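Side-chain contacts in siderophore-interacting protein (Aeromonas hydrophila, PDB 6K2L), which binds FAD and probably reduces ferric siderophores so that their iron can be released inside the cell: residues A[236-239]-A[240-244]; A[260-263]-A[264-268]. The protein carries 1 engineered substitution. All blocks are in the same frame, centred on the assembly; numbering follows the deposited sequence.

Both interactions are local and lie at the surface, their centres about 17 Å apart and their nearest atoms about 5 Å apart. Interaction 1 has no buried residue and turns the chain into edge strand 243-245 of the parallel sheet; interaction 2 follows it in the chain, on the last turns of C-terminal helix 255-266, and includes one buried residue, R262, beside FAD. A carboxylate and an arginine-valine contact shape the first, whereas main-chain helix bonds dominate the second. Helix 222-235 borders both: its R233 lies near the like-charged R240 and bonds S268 O. Y248 is a second connection, meeting Y244 by hydroxyl and R262 by carbonyl.

Interaction 1 of 2, residues A[236-239]-A[240-244]; sequences LEVD and RTRVY
D239 turns its carboxylate forward over T241: CG stands anti to the backbone N (chi1 -171°), while T241 places OG1 between its own N and carbonyl carbon (chi1 63°), facing back. The T241 hydroxyl donates to D239 OD2 at 2.8 Å (OG1 to OD2), reaching the anti lone pair, and T241 N gives the same OD2 a second, longer bond of 3.2 Å from well above the carboxylate plane. This is an Asx turn with a hydroxyl added, so one oxygen is gripped twice, which should restrict the carboxylate's rotation. The backbone folds with it: R242 N bonds D239 O at 3.0 Å, closing a type I beta turn through R240 and T241.

On the other side of the turn R242 runs back across V238, nearly at right angles to it. The guanidinium is covered on one face by V238 CG1, which sits toward the group's rim, 3.5 Å from R242 NH1 and 3.6 Å from R242 CZ. That methyl also meets V243 CG2 at 3.7 Å, so V238 is wedged between a flat cation and an apolar branch. R242 makes no salt bridge with D239; the gap from NH1 to D239 OD2 is 5.7 Å. Weak bonds from NE to the S214 carbonyl and from NH2 to that of E211 steady the arginine instead.

The turn thus connects helix 222-235 to edge strand 243-245. V238 of the preceding loop packs on F216 of the neighbouring parallel strand 214-218, and V243 of the edge strand on F218, while R242 and Y244 pair with strand 214-218 through their backbones.

Interaction 2 of 2, residues A[260-263]-A[264-268]; sequences HARH and DVMDS
R262 and M266, one helical turn apart, lie side by side and point the same way, with M266 SD 4.0 Å from R262 CD. The methionine sets CG beside its backbone N (chi1 -72°) and extends at the next torsion (chi2 154°), which lays SD back over the R262 carbonyl, 3.7 Å from R262 O, the atom that accepts M266 N at 3.0 Å. Beside this pair, V265 brings CG2 to within 3.3 Å of A261 O, which accepts V265 N. D264 N bonds H260 O in the same alpha-helical manner.

At the end of the helix D267 N reaches H263 O at 2.9 Å. The D267 side chain is tucked back between its N and carbonyl carbon (chi1 65°), which puts OD1 3.1 Å from H263 O. Both are acceptors, so this approach is probably somewhat unfavourable. S268 N then turns back to V265 O at 3.2 Å, a carbonyl that R229 also engages.

A second shell fixes R262, a residue of the FAD pocket whose side chain comes within about 4 Å of the flavin nucleotide. Its NE donates to P247 O, and NH2 to Y248 O, while a salt bridge with E255 at the start of the same helix probably offsets its charge. M266 touches V246 and P247, so the arginine and its neighbour lie against one loop.

V265 packs on E222 and V226 of helix 222-235, and R233 of that helix bonds S268 O at the C-terminus; helix 255-266 packs with one side against both helix 222-235 and the loop following strand 243-245.

Interaction 1 of 2, residues A[236-239]-A[240-244]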
# COMPACT_ATOMS: atom_id res chain seq x y z
N LEU A 236 -19.10 19.72 14.88
CA LEU A 236 -18.76 19.99 13.50
C LEU A 236 -19.81 19.34 12.62
O LEU A 236 -20.60 18.51 13.09
CB LEU A 236 -17.35 19.46 13.16
CG LEU A 236 -16.08 19.95 13.89
CD1 LEU A 236 -15.32 18.77 14.45
CD2 LEU A 236 -15.22 20.71 12.93
N GLU A 237 -19.81 19.69 11.34
CA GLU A 237 -20.64 18.99 10.36
C GLU A 237 -19.77 18.37 9.27
O GLU A 237 -19.29 19.05 8.36
CB GLU A 237 -21.76 19.87 9.80
CG GLU A 237 -22.99 19.81 10.68
CD GLU A 237 -23.42 18.32 10.94
OE1 GLU A 237 -23.75 17.95 12.09
OE2 GLU A 237 -23.42 17.50 9.99
N VAL A 238 -19.57 17.05 9.39
CA VAL A 238 -18.80 16.28 8.43
C VAL A 238 -19.72 15.25 7.82
O VAL A 238 -20.48 14.59 8.54
CB VAL A 238 -17.60 15.62 9.13
CG1 VAL A 238 -16.78 14.78 8.13
CG2 VAL A 238 -16.75 16.67 9.83
N ASP A 239 -19.66 15.10 6.51
CA ASP A 239 -20.49 14.08 5.89
C ASP A 239 -20.05 12.68 6.34
O ASP A 239 -18.89 12.44 6.66
CB ASP A 239 -20.43 14.16 4.37
CG ASP A 239 -21.44 13.24 3.70
OD1 ASP A 239 -22.67 13.41 3.94
OD2 ASP A 239 -21.01 12.33 2.95
N ARG A 240 -21.03 11.77 6.35
CA ARG A 240 -20.83 10.40 6.82
C ARG A 240 -19.75 9.69 6.01
O ARG A 240 -19.08 8.78 6.53
CB ARG A 240 -22.15 9.62 6.72
CG ARG A 240 -22.16 8.23 7.36
CD ARG A 240 -23.43 7.96 8.16
NE ARG A 240 -23.49 8.74 9.40
CZ ARG A 240 -24.40 9.68 9.67
NH1 ARG A 240 -24.35 10.33 10.83
NH2 ARG A 240 -25.37 9.98 8.80
N THR A 241 -19.57 10.06 4.75
CA THR A 241 -18.57 9.39 3.94
C THR A 241 -17.13 9.73 4.36
O THR A 241 -16.20 9.03 3.96
CB THR A 241 -18.78 9.74 2.47
OG1 THR A 241 -18.59 11.15 2.28
CG2 THR A 241 -20.17 9.36 2.04
N ARG A 242 -16.93 10.79 5.15
CA ARG A 242 -15.60 11.18 5.58
C ARG A 242 -15.36 10.89 7.06
O ARG A 242 -14.44 11.45 7.66
CB ARG A 242 -15.35 12.65 5.26
CG ARG A 242 -14.99 12.81 3.81
CD ARG A 242 -15.25 14.19 3.28
NE ARG A 242 -14.80 15.21 4.20
CZ ARG A 242 -15.59 15.99 4.93
NH1 ARG A 242 -16.91 15.85 4.83
NH2 ARG A 242 -15.06 16.90 5.74
N VAL A 243 -16.19 10.03 7.65
CA VAL A 243 -16.01 9.55 9.01
C VAL A 243 -16.08 8.03 8.97
O VAL A 243 -17.08 7.46 8.53
CB VAL A 243 -17.08 10.10 9.98
CG1 VAL A 243 -16.82 9.56 11.39
CG2 VAL A 243 -17.09 11.62 9.97
N TYR A 244 -15.01 7.38 9.41
CA TYR A 244 -14.99 5.94 9.65
C TYR A 244 -15.11 5.75 11.16
O TYR A 244 -14.31 6.30 11.94
CB TYR A 244 -13.71 5.34 9.06
CG TYR A 244 -13.44 3.89 9.33
CD1 TYR A 244 -12.95 3.46 10.58
CD2 TYR A 244 -13.61 2.94 8.33
CE1 TYR A 244 -12.67 2.12 10.82
CE2 TYR A 244 -13.35 1.59 8.55
CZ TYR A 244 -12.88 1.19 9.80
OH TYR A 244 -12.59 -0.15 10.01

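Interaction 2 of 2, residues A[260-263]-A[264-268]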
# COMPACT_ATOMS: atom_id res chain seq x y z
N HIS A 260 -23.96 -8.44 16.47
CA HIS A 260 -25.10 -7.64 16.07
C HIS A 260 -25.20 -6.32 16.83
O HIS A 260 -25.69 -5.33 16.27
CB HIS A 260 -26.37 -8.48 16.19
CG HIS A 260 -26.52 -9.44 15.05
ND1 HIS A 260 -26.36 -10.80 15.20
CD2 HIS A 260 -26.76 -9.23 13.73
CE1 HIS A 260 -26.51 -11.39 14.03
NE2 HIS A 260 -26.75 -10.47 13.12
N ALA A 261 -24.70 -6.25 18.07
CA ALA A 261 -24.49 -4.95 18.68
C ALA A 261 -23.60 -4.07 17.80
O ALA A 261 -23.88 -2.88 17.62
CB ALA A 261 -23.89 -5.09 20.08
N ARG A 262 -22.53 -4.63 17.22
CA ARG A 262 -21.62 -3.82 16.41
C ARG A 262 -22.32 -3.33 15.16
O ARG A 262 -22.15 -2.18 14.74
CB ARG A 262 -20.36 -4.60 16.03
CG ARG A 262 -19.20 -3.72 15.53
CD ARG A 262 -18.27 -4.48 14.57
NE ARG A 262 -17.18 -5.18 15.26
CZ ARG A 262 -17.16 -6.49 15.52
NH1 ARG A 262 -18.21 -7.24 15.17
NH2 ARG A 262 -16.12 -7.06 16.15
N HIS A 263 -23.09 -4.22 14.53
CA HIS A 263 -23.93 -3.78 13.42
C HIS A 263 -24.84 -2.62 13.84
O HIS A 263 -24.96 -1.62 13.12
CB HIS A 263 -24.73 -4.96 12.87
CG HIS A 263 -23.94 -5.84 11.94
ND1 HIS A 263 -23.33 -5.35 10.80
CD2 HIS A 263 -23.66 -7.16 11.97
CE1 HIS A 263 -22.70 -6.33 10.17
NE2 HIS A 263 -22.89 -7.45 10.86
N ASP A 264 -25.46 -2.70 15.02
CA ASP A 264 -26.39 -1.63 15.40
C ASP A 264 -25.66 -0.35 15.79
O ASP A 264 -26.26 0.73 15.72
CB ASP A 264 -27.32 -2.10 16.52
CG ASP A 264 -28.71 -2.56 15.99
OD1 ASP A 264 -29.50 -1.71 15.50
OD2 ASP A 264 -28.99 -3.78 16.05
N VAL A 265 -24.39 -0.44 16.20
CA VAL A 265 -23.58 0.76 16.41
C VAL A 265 -23.27 1.43 15.07
O VAL A 265 -23.44 2.64 14.91
CB VAL A 265 -22.28 0.43 17.17
CG1 VAL A 265 -21.33 1.63 17.12
CG2 VAL A 265 -22.57 0.02 18.62
N MET A 266 -22.81 0.63 14.09
CA MET A 266 -22.41 1.20 12.80
C MET A 266 -23.60 1.76 12.00
O MET A 266 -23.45 2.79 11.34
CB MET A 266 -21.66 0.16 11.96
CG MET A 266 -20.23 -0.17 12.45
SD MET A 266 -19.71 -1.84 11.96
CE MET A 266 -19.61 -1.72 10.18
N ASP A 267 -24.78 1.12 12.05
CA ASP A 267 -25.90 1.69 11.32
C ASP A 267 -26.63 2.78 12.11
O ASP A 267 -27.67 3.25 11.65
CB ASP A 267 -26.90 0.58 10.86
CG ASP A 267 -27.59 -0.15 12.01
OD1 ASP A 267 -27.80 -1.39 11.83
OD2 ASP A 267 -27.99 0.46 13.03
N SER A 268 -26.18 3.09 13.33
CA SER A 268 -26.70 4.23 14.12
C SER A 268 -25.94 5.55 13.82
O SER A 268 -25.10 5.62 12.91
CB SER A 268 -26.62 3.92 15.63
OG SER A 268 -26.41 5.10 16.38